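Local coordinates for protein cycloalternan-forming enzyme (Listeria monocytogenes serovar 1/2a, PDB 5F7U) that belongs to glycosyl hydrolase family 31 and joins a TIM barrel to several beta-rich domains, among them a family 6 carbohydrate-binding module, at residues E248-F253 against F291-Y297. The protein carries 1 engineered substitution. Numbering follows the deposited sequence.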
# COMPACT_ATOMS: atom_id res chain seq x y z
N GLU A 248 7.83 -1.80 20.89
CA GLU A 248 8.25 -1.72 19.49
C GLU A 248 7.15 -2.22 18.54
O GLU A 248 6.58 -3.27 18.77
CB GLU A 248 9.56 -2.48 19.26
CG GLU A 248 10.18 -2.14 17.90
CD GLU A 248 11.54 -2.76 17.68
OE1 GLU A 248 11.95 -3.64 18.46
OE2 GLU A 248 12.19 -2.38 16.68
N ALA A 249 6.83 -1.41 17.53
CA ALA A 249 5.83 -1.77 16.51
C ALA A 249 6.53 -2.15 15.20
O ALA A 249 7.59 -1.58 14.87
CB ALA A 249 4.88 -0.62 16.28
N PHE A 250 5.94 -3.10 14.47
CA PHE A 250 6.53 -3.63 13.25
C PHE A 250 5.55 -3.58 12.10
O PHE A 250 4.48 -4.22 12.16
CB PHE A 250 6.97 -5.08 13.46
CG PHE A 250 7.96 -5.25 14.57
CD1 PHE A 250 9.31 -4.90 14.39
CD2 PHE A 250 7.56 -5.81 15.81
CE1 PHE A 250 10.24 -5.09 15.42
CE2 PHE A 250 8.49 -5.99 16.84
CZ PHE A 250 9.82 -5.64 16.65
N TYR A 251 5.93 -2.85 11.06
CA TYR A 251 5.03 -2.54 9.96
C TYR A 251 5.51 -3.12 8.66
O TYR A 251 6.70 -3.34 8.48
CB TYR A 251 4.95 -1.02 9.80
CG TYR A 251 4.59 -0.27 11.06
CD1 TYR A 251 3.32 -0.35 11.62
CD2 TYR A 251 5.54 0.57 11.67
CE1 TYR A 251 2.99 0.39 12.77
CE2 TYR A 251 5.22 1.30 12.81
CZ TYR A 251 3.95 1.21 13.35
OH TYR A 251 3.65 1.93 14.49
N GLY A 252 4.58 -3.33 7.73
CA GLY A 252 4.92 -3.73 6.37
C GLY A 252 4.72 -5.21 6.14
O GLY A 252 3.61 -5.70 6.29
N PHE A 253 5.81 -5.92 5.82
CA PHE A 253 5.80 -7.35 5.47
C PHE A 253 5.03 -7.67 4.18
O PHE A 253 4.56 -8.80 3.99
CB PHE A 253 5.30 -8.24 6.62
CG PHE A 253 6.04 -8.05 7.92
CD1 PHE A 253 5.63 -7.08 8.84
CD2 PHE A 253 7.12 -8.88 8.26
CE1 PHE A 253 6.28 -6.92 10.06
CE2 PHE A 253 7.77 -8.74 9.51
CZ PHE A 253 7.35 -7.76 10.41
N PHE A 291 10.37 -5.26 6.75
CA PHE A 291 9.55 -4.52 7.70
C PHE A 291 10.21 -3.22 8.12
O PHE A 291 11.43 -3.07 8.04
CB PHE A 291 9.17 -5.37 8.93
CG PHE A 291 10.30 -5.65 9.90
CD1 PHE A 291 10.69 -4.68 10.84
CD2 PHE A 291 10.95 -6.89 9.91
CE1 PHE A 291 11.71 -4.93 11.73
CE2 PHE A 291 11.97 -7.14 10.81
CZ PHE A 291 12.35 -6.17 11.72
N VAL A 292 9.38 -2.30 8.58
CA VAL A 292 9.85 -1.03 9.15
C VAL A 292 9.42 -0.98 10.59
O VAL A 292 8.25 -1.26 10.90
CB VAL A 292 9.26 0.17 8.38
CG1 VAL A 292 9.58 1.49 9.09
CG2 VAL A 292 9.78 0.19 6.94
N SER A 293 10.37 -0.66 11.48
CA SER A 293 10.06 -0.49 12.90
C SER A 293 9.93 0.98 13.23
O SER A 293 10.70 1.81 12.73
CB SER A 293 11.13 -1.14 13.77
OG SER A 293 11.05 -0.65 15.10
N ALA A 294 8.98 1.31 14.12
CA ALA A 294 8.87 2.66 14.62
C ALA A 294 10.07 3.08 15.49
O ALA A 294 10.20 4.25 15.84
CB ALA A 294 7.55 2.85 15.34
N ASN A 295 10.97 2.13 15.80
CA ASN A 295 12.28 2.46 16.39
C ASN A 295 13.32 2.94 15.38
O ASN A 295 14.51 3.02 15.69
CB ASN A 295 12.80 1.31 17.26
CG ASN A 295 12.03 1.21 18.57
OD1 ASN A 295 11.09 1.98 18.78
ND2 ASN A 295 12.40 0.28 19.43
N LYS A 296 12.85 3.25 14.17
CA LYS A 296 13.62 4.02 13.16
C LYS A 296 14.65 3.18 12.40
O LYS A 296 15.78 3.64 12.11
CB LYS A 296 14.28 5.26 13.78
CG LYS A 296 13.29 6.20 14.45
CD LYS A 296 13.97 7.50 14.84
CE LYS A 296 12.95 8.39 15.52
NZ LYS A 296 13.55 9.69 15.94
N TYR A 297 14.26 1.96 12.04
CA TYR A 297 15.06 1.16 11.12
C TYR A 297 14.11 0.26 10.33
O TYR A 297 12.98 -0.00 10.76
CB TYR A 297 16.15 0.34 11.85
CG TYR A 297 15.54 -0.77 12.69
CD1 TYR A 297 15.10 -0.51 13.99
CD2 TYR A 297 15.37 -2.05 12.17
CE1 TYR A 297 14.49 -1.49 14.75
CE2 TYR A 297 14.75 -3.06 12.92
CZ TYR A 297 14.34 -2.76 14.22
OH TYR A 297 13.72 -3.73 14.96
O HOH W 1 8.46 1.03 17.61
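Glu248 reaches from just ahead of strand 250-252 to a hydroxyl at the end of strand 291-293 and another past the turn that follows, Ser293 OG and Tyr297 OH, and its OE2 takes both. Ser293 OG donates at 2.6 Å to the anti lone pair of Glu248 OE2. Tyr297 OH donates at 2.7 Å to the same OE2 on the syn side, tilted 27° out of the carboxylate plane. CG of Glu248 stands anti to the backbone N (chi1 -167°) and the chain runs on extended, which carries the carboxylate over the turn; there it stacks nearly parallel on the Asn295 amide. Its other oxygen, OE1, bonds to Thr244. Ser293 OG also accepts from Asn295 N, closing an ST turn, so this one hydroxyl ties the turn to the carboxylate. A water bridges Ala249 N and Asn295 OD1.

Backbone bonds pair Tyr251 and Val292 in both directions, with Tyr251 N to Val292 O at 2.8 Å, and Ala294 N adds a longer one to Ala249 O at 3.3 Å.

The aromatic contacts centre on Phe291. Phe250 turns its edge to the Phe291 face in an offset edge-to-face pair, planes at 88°, and CB of Phe291 sits over one face of Phe253, 3.5 Å from the ring centroid, as a CH-pi contact. Met311 of strand 307-311 touches all three phenylalanines. On the other face of the sheet from Phe250, Tyr251 sets its ring edge against Ala294 CB, at 3.8 Å from CE2, and its hydroxyl bonds to Arg734 O.

This is a buried antiparallel strand pair in the galactose mutarotase-like N-terminal domain of family 31, with Tyr251 and Val292 meeting helix 607-622 of the TIM-barrel domain.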